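Local coordinates for amide synthase (Vibrio cholerae, PDB 1L5A), which acts as a nonribosomal peptide synthetase condensation enzyme, probably forming an amide bond in the biosynthesis of vibriobactin, at residues F158-E167 with S266-M275; E250-P259 with Y328-I336. One frame throughout, in Å; residues are numbered along the deposited sequence.

How the contacts relate
Along the chain the segments alternate: 158-167, 250-259, 266-275, 328-336. Contact 2 pairs strand 255-260 with strand 333-337, the outermost strand of the four-stranded sheet, in the C-terminal half of the fold. Just after strand 255-260 the chain leaves for the loop 266-275, which meets the start of helix 161-172 in contact 1 and returns as strand 277-282. The centres of the two contacts lie about 28 Å apart, with nearest atoms about 8 Å apart and not touching. Beyond strand 333-337 the chain crosses again, since strand 348-356 edges the five-stranded sheet of the N-terminal half. The two halves of this condensation enzyme are thus interlaced, not merely adjacent.

Contact 1: residues F158-E167 with S266-M275; sequences FKPYQSYLEE and SVAANVPGLM
F158 and P272 meet where the loop between strands 255-260 and 277-282 crosses to the other half of the molecule, consistent with the floor loop of condensation domains. P272 lays CG over the F158 ring, 3.5 Å from its centroid and almost on the ring normal, a CH-pi contact. Next door, K159 N donates to N270 O at 2.9 Å, though the bond is bent (142°). One turn along helix 161-172, Y164 offers a face to M275. The methionine chain bends at chi2 (92°) and slides past the tyrosine in the reverse direction, which sets CE over the ring centre, 3.5 Å from the centroid; SD stands farther out above the same ring as a Met-aromatic contact. V267 puts CG1 3.7 Å from Y164 CA and CG2 against K159 CG, while A268 CB meets Y164 CD1. Reaching out with an extended chain, E167 takes V267 N on the syn lone pair of OE1, 3.0 Å away; its OE2 accepts from S266 OG, at a doubtfully short distance, and forms a salt bridge with R310. D130, in the HHxxxDG signature, accepts from M275 N. A water joins Y161 OH, at 2.8 Å, to both L274 N and L274 O.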
loop_
_atom_site.group_PDB
_atom_site.type_symbol
_atom_site.label_atom_id
_atom_site.label_comp_id
_atom_site.label_asym_id
_atom_site.label_seq_id
_atom_site.Cartn_x
_atom_site.Cartn_y
_atom_site.Cartn_z
ATOM N N PHE A 158 19.209 -2.114 14.454
ATOM C CA PHE A 158 18.333 -2.974 13.674
ATOM C C PHE A 158 17.008 -3.022 14.437
ATOM O O PHE A 158 17.006 -2.957 15.664
ATOM C CB PHE A 158 18.925 -4.384 13.603
ATOM C CG PHE A 158 20.165 -4.489 12.757
ATOM C CD1 PHE A 158 21.313 -5.115 13.253
ATOM C CD2 PHE A 158 20.175 -4.019 11.445
ATOM C CE1 PHE A 158 22.451 -5.269 12.457
ATOM C CE2 PHE A 158 21.304 -4.169 10.634
ATOM C CZ PHE A 158 22.452 -4.796 11.141
ATOM N N LYS A 159 15.892 -3.126 13.728
ATOM C CA LYS A 159 14.593 -3.211 14.386
ATOM C C LYS A 159 14.519 -4.621 14.981
ATOM O O LYS A 159 15.188 -5.525 14.508
ATOM C CB LYS A 159 13.473 -3.039 13.363
ATOM C CG LYS A 159 13.538 -1.758 12.526
ATOM C CD LYS A 159 12.776 -0.613 13.165
ATOM C CE LYS A 159 12.870 0.663 12.320
ATOM N NZ LYS A 159 12.397 0.525 10.898
ATOM N N PRO A 160 13.712 -4.825 16.034
ATOM C CA PRO A 160 13.630 -6.174 16.607
ATOM C C PRO A 160 13.072 -7.177 15.625
ATOM O O PRO A 160 12.292 -6.813 14.751
ATOM C CB PRO A 160 12.716 -5.995 17.830
ATOM C CG PRO A 160 12.008 -4.697 17.581
ATOM C CD PRO A 160 13.013 -3.845 16.885
ATOM N N TYR A 161 13.477 -8.438 15.767
ATOM C CA TYR A 161 13.008 -9.486 14.866
ATOM C C TYR A 161 11.494 -9.591 14.974
ATOM O O TYR A 161 10.819 -9.909 13.999
ATOM C CB TYR A 161 13.650 -10.840 15.213
ATOM C CG TYR A 161 13.304 -11.965 14.235
ATOM C CD1 TYR A 161 13.736 -11.919 12.909
ATOM C CD2 TYR A 161 12.563 -13.074 14.642
ATOM C CE1 TYR A 161 13.450 -12.932 12.032
ATOM C CE2 TYR A 161 12.276 -14.111 13.759
ATOM C CZ TYR A 161 12.728 -14.031 12.458
ATOM O OH TYR A 161 12.517 -15.070 11.582
ATOM N N GLN A 162 10.976 -9.318 16.170
ATOM C CA GLN A 162 9.543 -9.363 16.443
ATOM C C GLN A 162 8.751 -8.432 15.520
ATOM O O GLN A 162 7.597 -8.710 15.180
ATOM C CB GLN A 162 9.279 -8.984 17.905
ATOM C CG GLN A 162 7.802 -9.013 18.321
ATOM C CD GLN A 162 7.173 -10.387 18.162
ATOM O OE1 GLN A 162 7.838 -11.408 18.335
ATOM N NE2 GLN A 162 5.882 -10.417 17.849
ATOM N N SER A 163 9.353 -7.320 15.119
ATOM C CA SER A 163 8.643 -6.414 14.224
ATOM C C SER A 163 8.456 -7.114 12.878
ATOM O O SER A 163 7.413 -6.954 12.227
ATOM C CB SER A 163 9.413 -5.106 14.030
ATOM O OG SER A 163 9.409 -4.328 15.216
ATOM N N TYR A 164 9.465 -7.883 12.465
ATOM C CA TYR A 164 9.382 -8.618 11.209
ATOM C C TYR A 164 8.315 -9.717 11.329
ATOM O O TYR A 164 7.490 -9.903 10.434
ATOM C CB TYR A 164 10.734 -9.245 10.850
ATOM C CG TYR A 164 10.669 -10.205 9.688
ATOM C CD1 TYR A 164 10.421 -9.749 8.392
ATOM C CD2 TYR A 164 10.755 -11.579 9.894
ATOM C CE1 TYR A 164 10.245 -10.640 7.335
ATOM C CE2 TYR A 164 10.579 -12.482 8.842
ATOM C CZ TYR A 164 10.317 -12.005 7.568
ATOM O OH TYR A 164 10.064 -12.893 6.551
ATOM N N LEU A 165 8.305 -10.438 12.438
ATOM C CA LEU A 165 7.312 -11.482 12.575
ATOM C C LEU A 165 5.929 -10.904 12.412
ATOM O O LEU A 165 5.090 -11.471 11.706
ATOM C CB LEU A 165 7.420 -12.160 13.932
ATOM C CG LEU A 165 8.667 -13.013 14.053
ATOM C CD1 LEU A 165 8.578 -13.782 15.345
ATOM C CD2 LEU A 165 8.776 -13.965 12.848
ATOM N N GLU A 166 5.691 -9.779 13.075
ATOM C CA GLU A 166 4.392 -9.125 12.993
ATOM C C GLU A 166 4.061 -8.755 11.553
ATOM O O GLU A 166 2.965 -9.038 11.054
ATOM C CB GLU A 166 4.381 -7.872 13.851
ATOM C CG GLU A 166 4.180 -8.140 15.320
ATOM C CD GLU A 166 4.599 -6.954 16.162
ATOM O OE1 GLU A 166 4.797 -5.842 15.591
ATOM O OE2 GLU A 166 4.730 -7.145 17.391
ATOM N N GLU A 167 5.015 -8.127 10.880
ATOM C CA GLU A 167 4.792 -7.745 9.501
ATOM C C GLU A 167 4.462 -9.004 8.674
ATOM O O GLU A 167 3.470 -9.023 7.938
ATOM C CB GLU A 167 6.032 -7.014 8.954
ATOM C CG GLU A 167 5.823 -6.351 7.608
ATOM C CD GLU A 167 7.111 -5.853 7.017
ATOM O OE1 GLU A 167 7.489 -4.692 7.264
ATOM O OE2 GLU A 167 7.772 -6.640 6.311
ATOM N N SER A 266 10.257 -3.616 3.101
ATOM C CA SER A 266 9.937 -4.282 4.360
ATOM C C SER A 266 10.851 -3.935 5.527
ATOM O O SER A 266 11.993 -3.503 5.355
ATOM C CB SER A 266 9.960 -5.800 4.156
ATOM O OG SER A 266 9.952 -6.490 5.394
ATOM N N VAL A 267 10.347 -4.154 6.731
ATOM C CA VAL A 267 11.147 -3.870 7.906
ATOM C C VAL A 267 12.333 -4.837 7.944
ATOM O O VAL A 267 13.296 -4.637 8.679
ATOM C CB VAL A 267 10.289 -3.990 9.176
ATOM C CG1 VAL A 267 9.964 -5.448 9.454
ATOM C CG2 VAL A 267 10.992 -3.306 10.334
ATOM N N ALA A 268 12.266 -5.875 7.118
ATOM C CA ALA A 268 13.330 -6.863 7.036
ATOM C C ALA A 268 14.569 -6.169 6.492
ATOM O O ALA A 268 15.678 -6.699 6.567
ATOM C CB ALA A 268 12.917 -8.023 6.099
ATOM N N ALA A 269 14.382 -4.982 5.928
ATOM C CA ALA A 269 15.518 -4.254 5.384
ATOM C C ALA A 269 16.403 -3.803 6.530
ATOM O O ALA A 269 17.539 -3.383 6.313
ATOM C CB ALA A 269 15.056 -3.057 4.592
ATOM N N ASN A 270 15.869 -3.888 7.744
ATOM C CA ASN A 270 16.606 -3.497 8.934
ATOM C C ASN A 270 16.551 -4.594 9.976
ATOM O O ASN A 270 16.565 -4.316 11.168
ATOM C CB ASN A 270 16.022 -2.221 9.542
ATOM C CG ASN A 270 15.913 -1.112 8.544
ATOM O OD1 ASN A 270 14.828 -0.829 8.036
ATOM N ND2 ASN A 270 17.041 -0.483 8.230
ATOM N N VAL A 271 16.490 -5.840 9.530
ATOM C CA VAL A 271 16.437 -6.958 10.450
ATOM C C VAL A 271 17.182 -8.118 9.838
ATOM O O VAL A 271 16.665 -8.807 8.967
ATOM C CB VAL A 271 14.994 -7.421 10.725
ATOM C CG1 VAL A 271 14.993 -8.468 11.811
ATOM C CG2 VAL A 271 14.129 -6.258 11.108
ATOM N N PRO A 272 18.431 -8.324 10.262
ATOM C CA PRO A 272 19.209 -9.435 9.716
ATOM C C PRO A 272 18.452 -10.722 10.039
ATOM O O PRO A 272 17.937 -10.879 11.143
ATOM C CB PRO A 272 20.525 -9.320 10.466
ATOM C CG PRO A 272 20.676 -7.817 10.648
ATOM C CD PRO A 272 19.270 -7.428 11.085
ATOM N N GLY A 273 18.350 -11.616 9.060
ATOM C CA GLY A 273 17.648 -12.869 9.275
ATOM C C GLY A 273 17.518 -13.657 7.980
ATOM O O GLY A 273 18.223 -13.392 7.006
ATOM N N LEU A 274 16.609 -14.629 7.964
ATOM C CA LEU A 274 16.378 -15.435 6.778
ATOM C C LEU A 274 15.126 -14.977 6.038
ATOM O O LEU A 274 13.995 -15.130 6.520
ATOM C CB LEU A 274 16.232 -16.919 7.144
ATOM C CG LEU A 274 15.760 -17.799 5.975
ATOM C CD1 LEU A 274 16.673 -17.559 4.769
ATOM C CD2 LEU A 274 15.763 -19.279 6.374
ATOM N N MET A 275 15.314 -14.421 4.853
ATOM C CA MET A 275 14.152 -13.982 4.101
ATOM C C MET A 275 14.226 -14.291 2.607
ATOM O O MET A 275 13.210 -14.267 1.925
ATOM C CB MET A 275 13.929 -12.469 4.304
ATOM C CG MET A 275 13.503 -12.059 5.706
ATOM S SD MET A 275 14.875 -11.622 6.827
ATOM C CE MET A 275 13.952 -11.395 8.345
HETATM O O HOH W 1 14.250 -14.759 9.363
HETATM O O HOH W 2 10.869 -15.687 5.735
#

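Contact 2: residues E250-P259 with Y328-I336; sequences EPDAPWLWLP and YFMSPFINI
W257 lies with one face of its indole against M330, and its backbone carries the pairing of the two strands. M330 CG sits over the six-membered ring, 3.4 Å from the centroid and displaced to the CE3-CZ3 rim, in a CH-pi contact; its extended chain then carries SD off obliquely. At the far end of the indole the Y328 side chain runs across it at about a right angle, CB 3.8 Å from W257 CH2, but the ring planes meet obliquely, at 43°. The backbone of W257 is gripped from two residues: its N donates to P332 O at 2.8 Å, and its O receives I334 N at 2.9 Å, both nearly straight. This is a parallel bridge, W257 opposite F333. With CG anti to N (chi1 -164°), F333 swings its ring back over the bridge, W257 O above one face near the rim and CD1 against W257 CB. Its CZ reaches P259 CB, 3.8 Å away. P332, after a cis peptide bond, packs CD on W255 O at 3.4 Å. Beyond it, the L256 and I334 side chains cross obliquely, and both touch helix 234-249. The two strand segments run at 35° to each other, and a single bridge pairs them. It joins the antiparallel pair of strands 255-260 and 277-282 to the edge of the four-stranded sheet, in the C-terminal half of a fold related to the CoA-dependent acyltransferases.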
loop_
_atom_site.group_PDB
_atom_site.type_symbol
_atom_site.label_atom_id
_atom_site.label_comp_id
_atom_site.label_asym_id
_atom_site.label_seq_id
_atom_site.Cartn_x
_atom_site.Cartn_y
_atom_site.Cartn_z
ATOM N N GLU A 250 21.421 -23.626 -23.528
ATOM C CA GLU A 250 20.645 -24.684 -22.881
ATOM C C GLU A 250 19.165 -24.443 -23.177
ATOM O O GLU A 250 18.341 -24.320 -22.280
ATOM C CB GLU A 250 20.918 -24.671 -21.361
ATOM C CG GLU A 250 20.622 -25.990 -20.629
ATOM C CD GLU A 250 21.265 -26.056 -19.241
ATOM O OE1 GLU A 250 22.490 -25.815 -19.149
ATOM O OE2 GLU A 250 20.557 -26.352 -18.245
ATOM N N PRO A 251 18.813 -24.401 -24.462
ATOM C CA PRO A 251 17.437 -24.170 -24.913
ATOM C C PRO A 251 16.359 -25.019 -24.235
ATOM O O PRO A 251 15.232 -24.556 -24.047
ATOM C CB PRO A 251 17.520 -24.439 -26.415
ATOM C CG PRO A 251 18.575 -25.508 -26.491
ATOM C CD PRO A 251 19.631 -24.956 -25.554
ATOM N N ASP A 252 16.698 -26.251 -23.867
ATOM C CA ASP A 252 15.731 -27.143 -23.235
ATOM C C ASP A 252 15.389 -26.807 -21.785
ATOM O O ASP A 252 14.518 -27.440 -21.177
ATOM C CB ASP A 252 16.224 -28.579 -23.345
ATOM C CG ASP A 252 16.439 -28.995 -24.781
ATOM O OD1 ASP A 252 15.503 -28.805 -25.593
ATOM O OD2 ASP A 252 17.538 -29.501 -25.101
ATOM N N ALA A 253 16.080 -25.813 -21.230
ATOM C CA ALA A 253 15.819 -25.377 -19.866
ATOM C C ALA A 253 14.958 -24.119 -19.966
ATOM O O ALA A 253 15.448 -23.026 -20.237
ATOM C CB ALA A 253 17.130 -25.079 -19.144
ATOM N N PRO A 254 13.647 -24.265 -19.780
ATOM C CA PRO A 254 12.787 -23.085 -19.870
ATOM C C PRO A 254 12.865 -22.155 -18.663
ATOM O O PRO A 254 12.456 -21.001 -18.742
ATOM C CB PRO A 254 11.393 -23.692 -20.049
ATOM C CG PRO A 254 11.490 -24.959 -19.291
ATOM C CD PRO A 254 12.851 -25.497 -19.651
ATOM N N TRP A 255 13.402 -22.640 -17.551
ATOM C CA TRP A 255 13.473 -21.810 -16.364
ATOM C C TRP A 255 14.855 -21.366 -15.896
ATOM O O TRP A 255 15.847 -22.077 -16.082
ATOM C CB TRP A 255 12.783 -22.525 -15.226
ATOM C CG TRP A 255 11.356 -22.870 -15.506
ATOM C CD1 TRP A 255 10.862 -24.076 -15.918
ATOM C CD2 TRP A 255 10.221 -22.027 -15.278
ATOM N NE1 TRP A 255 9.486 -24.040 -15.941
ATOM C CE2 TRP A 255 9.069 -22.793 -15.553
ATOM C CE3 TRP A 255 10.068 -20.696 -14.860
ATOM C CZ2 TRP A 255 7.778 -22.274 -15.418
ATOM C CZ3 TRP A 255 8.790 -20.181 -14.728
ATOM C CH2 TRP A 255 7.660 -20.971 -15.004
ATOM N N LEU A 256 14.903 -20.171 -15.300
ATOM C CA LEU A 256 16.124 -19.607 -14.715
ATOM C C LEU A 256 15.700 -19.247 -13.301
ATOM O O LEU A 256 14.773 -18.473 -13.136
ATOM C CB LEU A 256 16.550 -18.325 -15.413
ATOM C CG LEU A 256 18.054 -18.044 -15.535
ATOM C CD1 LEU A 256 18.260 -16.534 -15.617
ATOM C CD2 LEU A 256 18.839 -18.629 -14.368
ATOM N N TRP A 257 16.355 -19.797 -12.282
ATOM C CA TRP A 257 15.975 -19.489 -10.914
ATOM C C TRP A 257 16.753 -18.311 -10.377
ATOM O O TRP A 257 17.946 -18.164 -10.658
ATOM C CB TRP A 257 16.164 -20.696 -10.008
ATOM C CG TRP A 257 15.194 -21.816 -10.274
ATOM C CD1 TRP A 257 15.267 -22.749 -11.270
ATOM C CD2 TRP A 257 14.002 -22.110 -9.534
ATOM N NE1 TRP A 257 14.194 -23.607 -11.193
ATOM C CE2 TRP A 257 13.402 -23.239 -10.140
ATOM C CE3 TRP A 257 13.381 -21.528 -8.417
ATOM C CZ2 TRP A 257 12.212 -23.805 -9.667
ATOM C CZ3 TRP A 257 12.192 -22.094 -7.941
ATOM C CH2 TRP A 257 11.622 -23.220 -8.567
ATOM N N LEU A 258 16.047 -17.481 -9.605
ATOM C CA LEU A 258 16.575 -16.257 -8.999
ATOM C C LEU A 258 16.330 -16.183 -7.514
ATOM O O LEU A 258 15.415 -16.822 -6.982
ATOM C CB LEU A 258 15.860 -15.024 -9.534
ATOM C CG LEU A 258 15.842 -14.678 -10.994
ATOM C CD1 LEU A 258 14.887 -13.531 -11.193
ATOM C CD2 LEU A 258 17.244 -14.310 -11.429
ATOM N N PRO A 259 17.145 -15.385 -6.821
ATOM C CA PRO A 259 16.910 -15.267 -5.391
ATOM C C PRO A 259 16.311 -13.866 -5.210
ATOM O O PRO A 259 16.932 -12.875 -5.615
ATOM C CB PRO A 259 18.318 -15.393 -4.794
ATOM C CG PRO A 259 19.147 -14.670 -5.770
ATOM C CD PRO A 259 18.538 -15.024 -7.151
ATOM N N TYR A 328 11.531 -28.494 -5.554
ATOM C CA TYR A 328 11.911 -28.168 -6.923
ATOM C C TYR A 328 13.424 -28.159 -7.080
ATOM O O TYR A 328 14.173 -27.803 -6.143
ATOM C CB TYR A 328 11.410 -26.785 -7.317
ATOM C CG TYR A 328 9.910 -26.658 -7.440
ATOM C CD1 TYR A 328 9.227 -25.618 -6.806
ATOM C CD2 TYR A 328 9.183 -27.525 -8.247
ATOM C CE1 TYR A 328 7.866 -25.446 -6.984
ATOM C CE2 TYR A 328 7.826 -27.361 -8.432
ATOM C CZ TYR A 328 7.175 -26.322 -7.803
ATOM O OH TYR A 328 5.835 -26.147 -8.017
ATOM N N PHE A 329 13.869 -28.526 -8.278
ATOM C CA PHE A 329 15.287 -28.510 -8.591
ATOM C C PHE A 329 15.533 -27.092 -9.070
ATOM O O PHE A 329 15.280 -26.767 -10.226
ATOM C CB PHE A 329 15.588 -29.514 -9.699
ATOM C CG PHE A 329 17.041 -29.632 -10.036
ATOM C CD1 PHE A 329 17.961 -29.990 -9.062
ATOM C CD2 PHE A 329 17.488 -29.424 -11.341
ATOM C CE1 PHE A 329 19.320 -30.152 -9.371
ATOM C CE2 PHE A 329 18.850 -29.581 -11.669
ATOM C CZ PHE A 329 19.769 -29.949 -10.676
ATOM N N MET A 330 16.008 -26.225 -8.184
ATOM C CA MET A 330 16.223 -24.834 -8.588
ATOM C C MET A 330 17.472 -24.623 -9.419
ATOM O O MET A 330 18.420 -23.985 -8.987
ATOM C CB MET A 330 16.217 -23.929 -7.359
ATOM C CG MET A 330 14.840 -23.920 -6.701
ATOM S SD MET A 330 14.794 -23.411 -4.982
ATOM C CE MET A 330 13.293 -24.278 -4.367
ATOM N N SER A 331 17.455 -25.151 -10.636
ATOM C CA SER A 331 18.590 -25.002 -11.533
ATOM C C SER A 331 18.109 -24.931 -12.971
ATOM O O SER A 331 17.140 -25.570 -13.333
ATOM C CB SER A 331 19.544 -26.186 -11.371
ATOM O OG SER A 331 20.711 -25.983 -12.145
ATOM N N PRO A 332 18.772 -24.136 -13.809
ATOM C CA PRO A 332 19.938 -23.285 -13.530
ATOM C C PRO A 332 19.588 -22.101 -12.603
ATOM O O PRO A 332 18.459 -21.628 -12.569
ATOM C CB PRO A 332 20.394 -22.853 -14.927
ATOM C CG PRO A 332 19.135 -22.836 -15.705
ATOM C CD PRO A 332 18.426 -24.103 -15.234
ATOM N N PHE A 333 20.581 -21.619 -11.871
ATOM C CA PHE A 333 20.376 -20.564 -10.890
ATOM C C PHE A 333 21.342 -19.392 -11.075
ATOM O O PHE A 333 22.526 -19.598 -11.352
ATOM C CB PHE A 333 20.580 -21.178 -9.503
ATOM C CG PHE A 333 20.046 -20.353 -8.375
ATOM C CD1 PHE A 333 18.808 -20.649 -7.815
ATOM C CD2 PHE A 333 20.778 -19.283 -7.866
ATOM C CE1 PHE A 333 18.307 -19.882 -6.751
ATOM C CE2 PHE A 333 20.283 -18.513 -6.807
ATOM C CZ PHE A 333 19.045 -18.815 -6.250
ATOM N N ILE A 334 20.845 -18.165 -10.928
ATOM C CA ILE A 334 21.725 -17.007 -11.059
ATOM C C ILE A 334 21.745 -16.178 -9.764
ATOM O O ILE A 334 20.741 -16.024 -9.083
ATOM C CB ILE A 334 21.348 -16.147 -12.302
ATOM C CG1 ILE A 334 22.365 -15.025 -12.482
ATOM C CG2 ILE A 334 19.959 -15.577 -12.156
ATOM C CD1 ILE A 334 22.246 -14.313 -13.792
ATOM N N ASN A 335 22.921 -15.688 -9.410
ATOM C CA ASN A 335 23.130 -14.917 -8.183
ATOM C C ASN A 335 23.950 -13.711 -8.546
ATOM O O ASN A 335 24.931 -13.825 -9.294
ATOM C CB ASN A 335 23.968 -15.718 -7.178
ATOM C CG ASN A 335 23.211 -16.093 -5.931
ATOM O OD1 ASN A 335 22.691 -15.231 -5.232
ATOM N ND2 ASN A 335 23.157 -17.392 -5.635
ATOM N N ILE A 336 23.566 -12.558 -8.026
ATOM C CA ILE A 336 24.350 -11.359 -8.269
ATOM C C ILE A 336 24.855 -10.912 -6.903
ATOM O O ILE A 336 24.067 -10.699 -5.986
ATOM C CB ILE A 336 23.526 -10.226 -8.868
ATOM C CG1 ILE A 336 22.880 -10.656 -10.203
ATOM C CG2 ILE A 336 24.425 -9.030 -9.027
ATOM C CD1 ILE A 336 23.869 -10.973 -11.326
#